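Local structure of minor capsid protein (Cafeteriavirus-dependent mavirus, 6G42) at residues 141-146 against 186-192; 71-75 against 159-165; 74-78 against 116-121; 104-108 against 242-246. The protein forms the penton capsomer of the virophage, a five-subunit, jelly-roll assembly that probably closes the fivefold vertices of its icosahedral capsid. All coordinates share one frame; numbering follows the deposited sequence.

Contact 1 (141-146 against 186-192); sequences KFEITT and DVETQDA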
loop_
_atom_site.group_PDB
_atom_site.type_symbol
_atom_site.label_atom_id
_atom_site.label_comp_id
_atom_site.label_asym_id
_atom_site.label_seq_id
_atom_site.Cartn_x
_atom_site.Cartn_y
_atom_site.Cartn_z
ATOM N N LYS C 141 -21.837 0.530 -4.189
ATOM C CA LYS C 141 -22.693 1.064 -3.131
ATOM C C LYS C 141 -24.140 0.993 -3.577
ATOM O O LYS C 141 -24.438 1.194 -4.755
ATOM C CB LYS C 141 -22.346 2.520 -2.850
ATOM C CG LYS C 141 -20.989 2.727 -2.208
ATOM C CD LYS C 141 -20.556 4.179 -2.323
ATOM C CE LYS C 141 -19.348 4.470 -1.450
ATOM N NZ LYS C 141 -19.032 5.923 -1.434
ATOM N N PHE C 142 -25.034 0.709 -2.634
ATOM C CA PHE C 142 -26.467 0.671 -2.909
ATOM C C PHE C 142 -27.046 2.081 -2.859
ATOM O O PHE C 142 -26.617 2.909 -2.047
ATOM C CB PHE C 142 -27.185 -0.242 -1.917
ATOM C CG PHE C 142 -26.855 -1.697 -2.092
ATOM C CD1 PHE C 142 -25.720 -2.239 -1.500
ATOM C CD2 PHE C 142 -27.675 -2.529 -2.855
ATOM C CE1 PHE C 142 -25.409 -3.584 -1.660
ATOM C CE2 PHE C 142 -27.368 -3.875 -3.018
ATOM C CZ PHE C 142 -26.232 -4.404 -2.421
ATOM N N GLU C 143 -28.019 2.335 -3.735
ATOM C CA GLU C 143 -28.645 3.653 -3.887
ATOM C C GLU C 143 -30.159 3.567 -3.733
ATOM O O GLU C 143 -30.770 2.560 -4.099
ATOM C CB GLU C 143 -28.331 4.232 -5.269
ATOM C CG GLU C 143 -26.852 4.400 -5.567
ATOM C CD GLU C 143 -26.609 5.044 -6.916
ATOM O OE1 GLU C 143 -27.197 4.590 -7.918
ATOM O OE2 GLU C 143 -25.808 5.997 -6.985
ATOM N N ILE C 144 -30.751 4.636 -3.203
ATOM C CA ILE C 144 -32.205 4.795 -3.131
ATOM C C ILE C 144 -32.566 6.022 -3.957
ATOM O O ILE C 144 -32.064 7.118 -3.693
ATOM C CB ILE C 144 -32.700 4.954 -1.675
ATOM C CG1 ILE C 144 -32.485 3.650 -0.896
ATOM C CG2 ILE C 144 -34.180 5.318 -1.626
ATOM C CD1 ILE C 144 -32.421 3.829 0.605
ATOM N N THR C 145 -33.428 5.821 -4.954
ATOM C CA THR C 145 -33.927 6.899 -5.815
ATOM C C THR C 145 -35.365 7.240 -5.427
ATOM O O THR C 145 -36.184 6.342 -5.209
ATOM C CB THR C 145 -33.845 6.511 -7.301
ATOM O OG1 THR C 145 -32.487 6.203 -7.627
ATOM C CG2 THR C 145 -34.329 7.649 -8.206
ATOM N N THR C 146 -35.656 8.541 -5.366
ATOM C CA THR C 146 -36.925 9.059 -4.838
ATOM C C THR C 146 -37.326 10.381 -5.495
ATOM O O THR C 146 -36.472 11.135 -5.964
ATOM C CB THR C 146 -36.846 9.292 -3.310
ATOM O OG1 THR C 146 -35.565 9.831 -2.964
ATOM C CG2 THR C 146 -37.060 7.997 -2.546
ATOM N N ASP C 186 -32.646 13.492 -4.860
ATOM C CA ASP C 186 -33.280 12.546 -5.799
ATOM C C ASP C 186 -32.653 11.167 -5.669
ATOM O O ASP C 186 -33.342 10.191 -5.366
ATOM C CB ASP C 186 -33.161 13.024 -7.263
ATOM C CG ASP C 186 -34.310 13.939 -7.708
ATOM O OD1 ASP C 186 -35.303 14.110 -6.969
ATOM O OD2 ASP C 186 -34.222 14.479 -8.832
ATOM N N VAL C 187 -31.340 11.119 -5.877
ATOM C CA VAL C 187 -30.555 9.890 -5.780
ATOM C C VAL C 187 -29.639 10.000 -4.557
ATOM O O VAL C 187 -28.694 10.789 -4.557
ATOM C CB VAL C 187 -29.724 9.662 -7.066
ATOM C CG1 VAL C 187 -28.896 8.383 -6.976
ATOM C CG2 VAL C 187 -30.637 9.607 -8.287
ATOM N N GLU C 188 -29.942 9.216 -3.521
ATOM C CA GLU C 188 -29.116 9.130 -2.303
ATOM C C GLU C 188 -28.355 7.800 -2.269
ATOM O O GLU C 188 -28.927 6.742 -2.541
ATOM C CB GLU C 188 -29.983 9.268 -1.044
ATOM C CG GLU C 188 -30.465 10.688 -0.754
ATOM C CD GLU C 188 -29.433 11.575 -0.067
ATOM O OE1 GLU C 188 -28.248 11.190 0.053
ATOM O OE2 GLU C 188 -29.819 12.683 0.363
ATOM N N THR C 189 -27.072 7.871 -1.920
ATOM C CA THR C 189 -26.173 6.711 -1.931
ATOM C C THR C 189 -25.498 6.534 -0.568
ATOM O O THR C 189 -25.433 7.468 0.225
ATOM C CB THR C 189 -25.113 6.827 -3.064
ATOM O OG1 THR C 189 -24.239 5.690 -3.040
ATOM C CG2 THR C 189 -24.284 8.105 -2.949
ATOM N N GLN C 190 -25.016 5.320 -0.313
ATOM C CA GLN C 190 -24.239 4.998 0.891
ATOM C C GLN C 190 -22.979 5.856 0.958
ATOM O O GLN C 190 -22.373 6.140 -0.074
ATOM C CB GLN C 190 -23.817 3.522 0.858
ATOM C CG GLN C 190 -24.918 2.507 1.126
ATOM C CD GLN C 190 -24.412 1.063 1.087
ATOM O OE1 GLN C 190 -24.028 0.560 0.033
ATOM N NE2 GLN C 190 -24.417 0.391 2.237
ATOM N N ASP C 191 -22.574 6.259 2.163
ATOM C CA ASP C 191 -21.286 6.968 2.333
ATOM C C ASP C 191 -20.049 6.033 2.317
ATOM O O ASP C 191 -18.912 6.514 2.290
ATOM C CB ASP C 191 -21.295 7.948 3.545
ATOM C CG ASP C 191 -21.331 7.254 4.924
ATOM O OD1 ASP C 191 -20.507 6.357 5.212
ATOM O OD2 ASP C 191 -22.163 7.672 5.763
ATOM N N ALA C 192 -20.277 4.716 2.315
ATOM C CA ALA C 192 -19.207 3.707 2.304
ATOM C C ALA C 192 -19.712 2.344 1.827
ATOM O O ALA C 192 -20.882 2.003 2.007
ATOM C CB ALA C 192 -18.600 3.571 3.691
#
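Q190 turns its CG opposite its own carbonyl carbon (chi1 -73°) and then runs out straight through CD (chi2 -179°), which brings its amide to the main chain of F142, where OE1 accepts a bond of 2.9 Å from F142 N. The motif is antiparallel pairing in a three-strand sheet: strand 141-145 lies in the middle, strand 132-136 along one side and the short edge strand 187-189 along the other. I144 and E188 are the hydrogen-bonded pair, with I144 N 2.9 Å from E188 O and E188 N 3.0 Å from I144 O. E143 with T189 and T145 with V187 are the non-hydrogen-bonded pairs that flank it. Past T189 the edge strand gives way to loop, and Q190 N reaches F142 O only by a weak bond of 3.4 Å. Glutamine suits this place because its side-chain carbonyl stands in for the main-chain carbonyl that a continuing strand would offer. The same OE1 lies in the plane of the F142 ring, at its edge and 3.6 Å from CD1, while the rings of F135 and F166 also pack on this phenylalanine. On the E143 face, the beta-branched T189 packs on the glutamate's aliphatic arm, T189 CB lying 3.9 Å from E143 CG, while V187 CG1 lies by the carboxylate, whose OE2 bonds N136. K141 lays its long extended chain past the loop that follows T189, CD 3.5 Å from Q190 O. At the far end, D186 bridges to R151 through OD1, and its O accepts T146 N, lying in the carbonyl plane, at 2.8 Å.

Contact 2 (71-75 against 159-165); sequences HDYQV and NDDMRVD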
loop_
_atom_site.group_PDB
_atom_site.type_symbol
_atom_site.label_atom_id
_atom_site.label_comp_id
_atom_site.label_asym_id
_atom_site.label_seq_id
_atom_site.Cartn_x
_atom_site.Cartn_y
_atom_site.Cartn_z
ATOM N N HIS C 71 -29.931 -13.916 7.121
ATOM C CA HIS C 71 -30.473 -12.560 7.287
ATOM C C HIS C 71 -32.001 -12.573 7.394
ATOM O O HIS C 71 -32.667 -13.346 6.707
ATOM C CB HIS C 71 -30.060 -11.672 6.108
ATOM C CG HIS C 71 -28.612 -11.783 5.735
ATOM N ND1 HIS C 71 -27.638 -10.966 6.266
ATOM C CD2 HIS C 71 -27.976 -12.615 4.877
ATOM C CE1 HIS C 71 -26.464 -11.294 5.755
ATOM N NE2 HIS C 71 -26.642 -12.290 4.906
ATOM N N ASP C 72 -32.541 -11.707 8.252
ATOM C CA ASP C 72 -33.991 -11.523 8.413
ATOM C C ASP C 72 -34.357 -10.067 8.141
ATOM O O ASP C 72 -34.591 -9.289 9.066
ATOM C CB ASP C 72 -34.437 -11.922 9.828
ATOM C CG ASP C 72 -34.188 -13.392 10.135
ATOM O OD1 ASP C 72 -34.505 -14.259 9.289
ATOM O OD2 ASP C 72 -33.685 -13.686 11.242
ATOM N N TYR C 73 -34.402 -9.706 6.864
ATOM C CA TYR C 73 -34.664 -8.323 6.463
ATOM C C TYR C 73 -36.158 -8.013 6.452
ATOM O O TYR C 73 -36.980 -8.898 6.218
ATOM C CB TYR C 73 -34.059 -8.016 5.082
ATOM C CG TYR C 73 -32.535 -8.089 4.977
ATOM C CD1 TYR C 73 -31.704 -7.967 6.102
ATOM C CD2 TYR C 73 -31.924 -8.241 3.730
ATOM C CE1 TYR C 73 -30.321 -8.028 5.983
ATOM C CE2 TYR C 73 -30.544 -8.300 3.603
ATOM C CZ TYR C 73 -29.745 -8.197 4.732
ATOM O OH TYR C 73 -28.376 -8.256 4.611
ATOM N N GLN C 74 -36.483 -6.745 6.712
ATOM C CA GLN C 74 -37.842 -6.208 6.604
ATOM C C GLN C 74 -37.776 -4.735 6.226
ATOM O O GLN C 74 -37.072 -3.962 6.879
ATOM C CB GLN C 74 -38.603 -6.298 7.929
ATOM C CG GLN C 74 -38.960 -7.696 8.401
ATOM C CD GLN C 74 -39.829 -7.694 9.656
ATOM O OE1 GLN C 74 -40.488 -6.700 9.978
ATOM N NE2 GLN C 74 -39.832 -8.817 10.371
ATOM N N VAL C 75 -38.515 -4.356 5.186
ATOM C CA VAL C 75 -38.723 -2.937 4.852
ATOM C C VAL C 75 -40.101 -2.484 5.327
ATOM O O VAL C 75 -40.935 -3.303 5.712
ATOM C CB VAL C 75 -38.533 -2.616 3.348
ATOM C CG1 VAL C 75 -37.077 -2.807 2.954
ATOM C CG2 VAL C 75 -39.453 -3.441 2.453
ATOM N N ASN C 159 -35.484 -2.464 9.203
ATOM C CA ASN C 159 -35.370 -3.163 10.499
ATOM C C ASN C 159 -33.890 -3.329 10.881
ATOM O O ASN C 159 -33.008 -2.926 10.122
ATOM C CB ASN C 159 -36.132 -4.500 10.495
ATOM C CG ASN C 159 -35.443 -5.586 9.689
ATOM O OD1 ASN C 159 -34.730 -5.309 8.731
ATOM N ND2 ASN C 159 -35.687 -6.838 10.057
ATOM N N ASP C 160 -33.620 -3.923 12.039
ATOM C CA ASP C 160 -32.260 -3.939 12.584
ATOM C C ASP C 160 -31.236 -4.746 11.768
ATOM O O ASP C 160 -30.059 -4.398 11.763
ATOM C CB ASP C 160 -32.250 -4.407 14.043
ATOM C CG ASP C 160 -30.973 -4.005 14.780
ATOM O OD1 ASP C 160 -30.539 -2.837 14.638
ATOM O OD2 ASP C 160 -30.401 -4.861 15.494
ATOM N N ASP C 161 -31.666 -5.808 11.091
ATOM C CA ASP C 161 -30.763 -6.546 10.190
ATOM C C ASP C 161 -30.405 -5.730 8.941
ATOM O O ASP C 161 -29.249 -5.729 8.515
ATOM C CB ASP C 161 -31.336 -7.918 9.812
ATOM C CG ASP C 161 -31.129 -8.972 10.910
ATOM O OD1 ASP C 161 -30.931 -8.602 12.091
ATOM O OD2 ASP C 161 -31.167 -10.181 10.586
ATOM N N MET C 162 -31.390 -5.040 8.369
ATOM C CA MET C 162 -31.162 -4.110 7.253
ATOM C C MET C 162 -30.286 -2.932 7.685
ATOM O O MET C 162 -29.323 -2.586 7.008
ATOM C CB MET C 162 -32.495 -3.582 6.711
ATOM C CG MET C 162 -33.283 -4.589 5.886
ATOM S SD MET C 162 -32.715 -4.692 4.180
ATOM C CE MET C 162 -33.410 -3.186 3.512
ATOM N N ARG C 163 -30.644 -2.325 8.811
ATOM C CA ARG C 163 -29.869 -1.247 9.432
ATOM C C ARG C 163 -28.375 -1.569 9.483
ATOM O O ARG C 163 -27.551 -0.787 9.017
ATOM C CB ARG C 163 -30.404 -0.991 10.848
ATOM C CG ARG C 163 -29.583 -0.064 11.739
ATOM C CD ARG C 163 -29.658 1.373 11.278
ATOM N NE ARG C 163 -29.139 2.283 12.303
ATOM C CZ ARG C 163 -27.897 2.759 12.366
ATOM N NH1 ARG C 163 -26.969 2.434 11.459
ATOM N NH2 ARG C 163 -27.572 3.581 13.360
ATOM N N VAL C 164 -28.040 -2.726 10.043
ATOM C CA VAL C 164 -26.643 -3.117 10.240
ATOM C C VAL C 164 -25.933 -3.345 8.901
ATOM O O VAL C 164 -24.860 -2.777 8.661
ATOM C CB VAL C 164 -26.509 -4.350 11.176
ATOM C CG1 VAL C 164 -25.064 -4.823 11.277
ATOM C CG2 VAL C 164 -27.000 -4.004 12.573
ATOM N N ASP C 165 -26.533 -4.154 8.031
ATOM C CA ASP C 165 -25.892 -4.521 6.761
ATOM C C ASP C 165 -25.860 -3.401 5.717
ATOM O O ASP C 165 -25.047 -3.460 4.792
ATOM C CB ASP C 165 -26.523 -5.790 6.186
ATOM C CG ASP C 165 -26.181 -7.040 6.998
ATOM O OD1 ASP C 165 -25.434 -6.952 8.001
ATOM O OD2 ASP C 165 -26.660 -8.128 6.628
#
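Y73 sends its hydroxyl to D165, OH lying 2.7 Å from OD2 and donating to the lone pair that faces away from the other carboxylate oxygen. Over one face of the ring sits M162, its SD 3.5 Å from Y73 CG in a Met-aromatic contact, while H71 CB covers the opposite face. D161 meets the ring at its edge through CB. Methionine suits this place because its chain, bent at chi2 and chi3 (-82° and -76°), fits the sulfur over the ring and still carries CE to V75 CG1, 3.7 Å away. The polar atoms around this core follow an N-cap: N159 stands just before helix 160-165, and its OD1 accepts weakly both from M162 N inside the helix and from Q74 N at 3.0 Å. Its ND2 donates to D72 O at 2.9 Å, with the acceptor in the amide plane. The main chain adds N159 N to Q74 O, 3.2 Å. Two residues on, D161 OD2 takes D72 N at 3.1 Å. Further out, the second subunit holds the remaining carboxylate oxygens: its K60 forms a salt bridge with D165 OD1, and its Q294 donates to D161 OD1.

Contact 3 (74-78 against 116-121); sequences QVGIF and TLAGLC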
loop_
_atom_site.group_PDB
_atom_site.type_symbol
_atom_site.label_atom_id
_atom_site.label_comp_id
_atom_site.label_asym_id
_atom_site.label_seq_id
_atom_site.Cartn_x
_atom_site.Cartn_y
_atom_site.Cartn_z
ATOM N N GLN C 74 -36.483 -6.745 6.712
ATOM C CA GLN C 74 -37.842 -6.208 6.604
ATOM C C GLN C 74 -37.776 -4.735 6.226
ATOM O O GLN C 74 -37.072 -3.962 6.879
ATOM C CB GLN C 74 -38.603 -6.298 7.929
ATOM C CG GLN C 74 -38.960 -7.696 8.401
ATOM C CD GLN C 74 -39.829 -7.694 9.656
ATOM O OE1 GLN C 74 -40.488 -6.700 9.978
ATOM N NE2 GLN C 74 -39.832 -8.817 10.371
ATOM N N VAL C 75 -38.515 -4.356 5.186
ATOM C CA VAL C 75 -38.723 -2.937 4.852
ATOM C C VAL C 75 -40.101 -2.484 5.327
ATOM O O VAL C 75 -40.935 -3.303 5.712
ATOM C CB VAL C 75 -38.533 -2.616 3.348
ATOM C CG1 VAL C 75 -37.077 -2.807 2.954
ATOM C CG2 VAL C 75 -39.453 -3.441 2.453
ATOM N N GLY C 76 -40.319 -1.174 5.313
ATOM C CA GLY C 76 -41.597 -0.589 5.718
ATOM C C GLY C 76 -41.757 0.834 5.230
ATOM O O GLY C 76 -40.821 1.419 4.685
ATOM N N ILE C 77 -42.955 1.384 5.414
ATOM C CA ILE C 77 -43.252 2.766 5.018
ATOM C C ILE C 77 -43.972 3.490 6.146
ATOM O O ILE C 77 -44.961 2.992 6.683
ATOM C CB ILE C 77 -44.078 2.831 3.721
ATOM C CG1 ILE C 77 -43.423 1.930 2.669
ATOM C CG2 ILE C 77 -44.192 4.275 3.236
ATOM C CD1 ILE C 77 -43.940 2.077 1.263
ATOM N N PHE C 78 -43.460 4.677 6.475
ATOM C CA PHE C 78 -43.923 5.488 7.598
ATOM C C PHE C 78 -44.459 6.807 7.056
ATOM O O PHE C 78 -43.723 7.564 6.420
ATOM C CB PHE C 78 -42.755 5.744 8.553
ATOM C CG PHE C 78 -43.140 6.432 9.834
ATOM C CD1 PHE C 78 -43.665 5.707 10.896
ATOM C CD2 PHE C 78 -42.949 7.803 9.992
ATOM C CE1 PHE C 78 -44.008 6.338 12.085
ATOM C CE2 PHE C 78 -43.289 8.440 11.177
ATOM C CZ PHE C 78 -43.819 7.707 12.226
ATOM N N THR C 116 -39.835 -6.198 -3.065
ATOM C CA THR C 116 -40.485 -6.158 -1.748
ATOM C C THR C 116 -41.056 -4.766 -1.468
ATOM O O THR C 116 -42.184 -4.627 -0.996
ATOM C CB THR C 116 -39.489 -6.509 -0.625
ATOM O OG1 THR C 116 -38.796 -7.711 -0.965
ATOM C CG2 THR C 116 -40.202 -6.701 0.716
ATOM N N LEU C 117 -40.253 -3.748 -1.759
ATOM C CA LEU C 117 -40.633 -2.356 -1.563
ATOM C C LEU C 117 -41.735 -1.909 -2.528
ATOM O O LEU C 117 -42.635 -1.162 -2.143
ATOM C CB LEU C 117 -39.398 -1.461 -1.707
ATOM C CG LEU C 117 -39.446 -0.072 -1.072
ATOM C CD1 LEU C 117 -39.590 -0.134 0.443
ATOM C CD2 LEU C 117 -38.182 0.683 -1.442
ATOM N N ALA C 118 -41.659 -2.373 -3.775
ATOM C CA ALA C 118 -42.681 -2.084 -4.789
ATOM C C ALA C 118 -44.012 -2.757 -4.458
ATOM O O ALA C 118 -45.066 -2.137 -4.564
ATOM C CB ALA C 118 -42.200 -2.519 -6.164
ATOM N N GLY C 119 -43.948 -4.027 -4.062
ATOM C CA GLY C 119 -45.125 -4.775 -3.610
ATOM C C GLY C 119 -45.846 -4.164 -2.418
ATOM O O GLY C 119 -47.071 -4.237 -2.329
ATOM N N LEU C 120 -45.087 -3.559 -1.507
ATOM C CA LEU C 120 -45.648 -2.885 -0.329
ATOM C C LEU C 120 -46.249 -1.511 -0.666
ATOM O O LEU C 120 -47.161 -1.049 0.020
ATOM C CB LEU C 120 -44.575 -2.745 0.757
ATOM C CG LEU C 120 -45.024 -2.317 2.158
ATOM C CD1 LEU C 120 -45.915 -3.371 2.808
ATOM C CD2 LEU C 120 -43.805 -2.039 3.025
ATOM N N CYS C 121 -45.723 -0.865 -1.708
ATOM C CA CYS C 121 -46.287 0.390 -2.246
ATOM C C CYS C 121 -47.470 0.211 -3.221
ATOM O O CYS C 121 -48.055 1.205 -3.660
ATOM C CB CYS C 121 -45.195 1.193 -2.969
ATOM S SG CYS C 121 -43.854 1.809 -1.929
#
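V75 and L117 mark the nearest backbone approach, 6.7 Å between their CA atoms, where strand 74-78 runs alongside the last turn of helix 106-120. The two short axes come within 8.7 Å and diverge by 37°, so the helix runs roughly along the strand rather than across it. V75 and I77 both direct their CB atoms at the helix, with G76 between them. V75 has CG2 wedged between its backbone N and carbonyl carbon, the branch that faces the helix; there it meets T116 CG2 at 3.8 Å and L117 CD1 at 3.9 Å. A threonine serves well here because its two branches part: the methyl goes to the valine, while OG1 bonds back to A112 O, one turn earlier, and so is satisfied within the helix. L120 reaches toward the strand with its CG opposite the backbone N (chi1 -168°), and its CD2 rests on the main chain, 3.8 Å from G76 CA. The same CD2 is 4.0 Å from I77 CG1, the two side chains sliding past each other in opposite directions. I77 CD1 extends toward C121 SG. The contacts between the two segments join apolar groups and the cysteine sulfur, mostly buried, and the strand's main chain bonds to strand 84-90 on one edge and to N159 and M157 on the other. This is alpha-beta layer packing, a helix laid on one face of an antiparallel sheet, in a region of the chain that falls between strands 49-62 and 201-207, which probably belong to the jelly roll.

Contact 4 (104-108 against 242-246); sequences YDYVD and QQNNQ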
loop_
_atom_site.group_PDB
_atom_site.type_symbol
_atom_site.label_atom_id
_atom_site.label_comp_id
_atom_site.label_asym_id
_atom_site.label_seq_id
_atom_site.Cartn_x
_atom_site.Cartn_y
_atom_site.Cartn_z
ATOM N N TYR C 104 -25.370 -14.859 -6.270
ATOM C CA TYR C 104 -24.055 -14.629 -6.888
ATOM C C TYR C 104 -23.847 -13.232 -7.500
ATOM O O TYR C 104 -22.882 -13.010 -8.231
ATOM C CB TYR C 104 -23.804 -15.725 -7.934
ATOM C CG TYR C 104 -23.640 -17.100 -7.320
ATOM C CD1 TYR C 104 -24.751 -17.880 -6.984
ATOM C CD2 TYR C 104 -22.370 -17.617 -7.053
ATOM C CE1 TYR C 104 -24.597 -19.134 -6.406
ATOM C CE2 TYR C 104 -22.209 -18.869 -6.472
ATOM C CZ TYR C 104 -23.323 -19.625 -6.154
ATOM O OH TYR C 104 -23.151 -20.866 -5.576
ATOM N N ASP C 105 -24.716 -12.284 -7.162
ATOM C CA ASP C 105 -24.692 -10.948 -7.759
ATOM C C ASP C 105 -25.408 -9.962 -6.828
ATOM O O ASP C 105 -26.567 -10.172 -6.470
ATOM C CB ASP C 105 -25.374 -10.987 -9.132
ATOM C CG ASP C 105 -25.114 -9.740 -9.964
ATOM O OD1 ASP C 105 -25.121 -8.610 -9.422
ATOM O OD2 ASP C 105 -24.918 -9.894 -11.186
ATOM N N TYR C 106 -24.723 -8.881 -6.452
ATOM C CA TYR C 106 -25.309 -7.866 -5.562
ATOM C C TYR C 106 -26.388 -7.012 -6.222
ATOM O O TYR C 106 -27.139 -6.333 -5.519
ATOM C CB TYR C 106 -24.223 -6.977 -4.927
ATOM C CG TYR C 106 -23.367 -7.728 -3.920
ATOM C CD1 TYR C 106 -23.938 -8.308 -2.780
ATOM C CD2 TYR C 106 -21.999 -7.880 -4.111
ATOM C CE1 TYR C 106 -23.168 -9.014 -1.873
ATOM C CE2 TYR C 106 -21.226 -8.580 -3.201
ATOM C CZ TYR C 106 -21.813 -9.140 -2.086
ATOM O OH TYR C 106 -21.040 -9.841 -1.192
ATOM N N VAL C 107 -26.467 -7.049 -7.555
ATOM C CA VAL C 107 -27.587 -6.439 -8.290
ATOM C C VAL C 107 -28.883 -7.152 -7.901
ATOM O O VAL C 107 -29.876 -6.492 -7.579
ATOM C CB VAL C 107 -27.396 -6.480 -9.828
ATOM C CG1 VAL C 107 -28.612 -5.911 -10.548
ATOM C CG2 VAL C 107 -26.152 -5.700 -10.246
ATOM N N ASP C 108 -28.851 -8.489 -7.919
ATOM C CA ASP C 108 -30.001 -9.324 -7.538
ATOM C C ASP C 108 -30.437 -9.125 -6.088
ATOM O O ASP C 108 -31.629 -9.200 -5.783
ATOM C CB ASP C 108 -29.702 -10.815 -7.766
ATOM C CG ASP C 108 -29.560 -11.178 -9.239
ATOM O OD1 ASP C 108 -30.239 -10.569 -10.095
ATOM O OD2 ASP C 108 -28.772 -12.098 -9.537
ATOM N N GLN C 242 -14.636 -9.992 0.371
ATOM C CA GLN C 242 -15.300 -9.662 -0.884
ATOM C C GLN C 242 -15.040 -8.192 -1.218
ATOM O O GLN C 242 -15.553 -7.293 -0.545
ATOM C CB GLN C 242 -16.799 -9.952 -0.794
ATOM C CG GLN C 242 -17.536 -9.941 -2.130
ATOM C CD GLN C 242 -17.063 -11.022 -3.099
ATOM O OE1 GLN C 242 -16.888 -12.186 -2.718
ATOM N NE2 GLN C 242 -16.868 -10.645 -4.367
ATOM N N GLN C 243 -14.239 -7.969 -2.262
ATOM C CA GLN C 243 -13.772 -6.631 -2.665
ATOM C C GLN C 243 -14.749 -5.882 -3.578
ATOM O O GLN C 243 -14.809 -4.654 -3.553
ATOM C CB GLN C 243 -12.431 -6.752 -3.396
ATOM C CG GLN C 243 -11.295 -7.333 -2.560
ATOM C CD GLN C 243 -10.687 -6.353 -1.569
ATOM O OE1 GLN C 243 -10.894 -5.137 -1.660
ATOM N NE2 GLN C 243 -9.915 -6.879 -0.616
ATOM N N ASN C 244 -15.491 -6.632 -4.386
ATOM C CA ASN C 244 -16.327 -6.075 -5.452
ATOM C C ASN C 244 -17.476 -7.044 -5.786
ATOM O O ASN C 244 -17.745 -7.972 -5.025
ATOM C CB ASN C 244 -15.444 -5.799 -6.676
ATOM C CG ASN C 244 -14.787 -7.052 -7.219
ATOM O OD1 ASN C 244 -14.926 -8.139 -6.656
ATOM N ND2 ASN C 244 -14.054 -6.905 -8.311
ATOM N N ASN C 245 -18.138 -6.842 -6.921
ATOM C CA ASN C 245 -19.269 -7.677 -7.324
ATOM C C ASN C 245 -18.867 -8.812 -8.286
ATOM O O ASN C 245 -19.575 -9.098 -9.252
ATOM C CB ASN C 245 -20.339 -6.782 -7.953
ATOM C CG ASN C 245 -21.643 -7.512 -8.195
ATOM O OD1 ASN C 245 -22.118 -8.258 -7.340
ATOM N ND2 ASN C 245 -22.222 -7.313 -9.372
ATOM N N GLN C 246 -17.737 -9.462 -8.009
ATOM C CA GLN C 246 -17.239 -10.545 -8.849
ATOM C C GLN C 246 -17.448 -11.886 -8.160
ATOM O O GLN C 246 -16.825 -12.161 -7.134
ATOM C CB GLN C 246 -15.752 -10.362 -9.151
ATOM C CG GLN C 246 -15.436 -9.401 -10.279
ATOM C CD GLN C 246 -13.994 -9.542 -10.752
ATOM O OE1 GLN C 246 -13.059 -9.081 -10.083
ATOM N NE2 GLN C 246 -13.801 -10.191 -11.899
#
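N245 meets D105 and Y106 with its side-chain amide. From CB, the chain leaves with CG opposite the backbone N (chi1 -170°), which carries the amide out of its loop to the start of helix 106-120. CG comes 3.8 Å from both Y106 N and D105 OD1, and the two tips divide the work. OD1 accepts from Y106 N at 2.8 Å in a nearly straight bond (171° at the hydrogen), and passes 3.3 Å from Y106 CD2. ND2 donates to D105 OD1 at 3.2 Å, the oxygen lying close to the amide plane but approached from above the plane of the carboxylate. D105 is the N-cap of the helix: the same OD1 takes V107 N at 2.8 Å from the other face, so two donors grip one oxygen. Asparagine fits because a single short amide supplies both an acceptor and a donor. Beside it, the Y106 ring receives N244 O at its edge, in plane, and Q242 CG lies 3.6 Å from Y106 OH, whose hydroxyl has a weak bond to L65 O. Q242 also stiffens the loop from within, its NE2 donating to N244 O and Q246 O while OE1 is held by Y240. Beyond, Q246 NE2 bonds N167 of the third subunit. Chemically, N245 supplies the acceptor for Y106 N and the N-cap D105 that for V107 N, while N245 ND2 steadies D105, and the positive end of the helix dipole probably favours the charge on D105.

Contact 3 is the buried, wholly apolar one, while contacts 1, 2 and 4 are partly buried and polar, and lie beside other subunits of the pentamer. Contacts 2 and 3 share Q74 and V75 of strand 74-79: its beginning is tied to N159, the N-cap residue of helix 160-165, by hydrogen bonds, its middle to helix 106-120 by methyl groups. That helix also enters contact 4, at its opposite end and about 23 Å away between centres. Contact 1 relies chiefly on main-chain sheet bonds, contact 4 on one side-chain amide; the two meet where F142 CE2 lies 3.5 Å from Y106 O. Contacts 1 and 2 both face the second subunit, contact 4 the third.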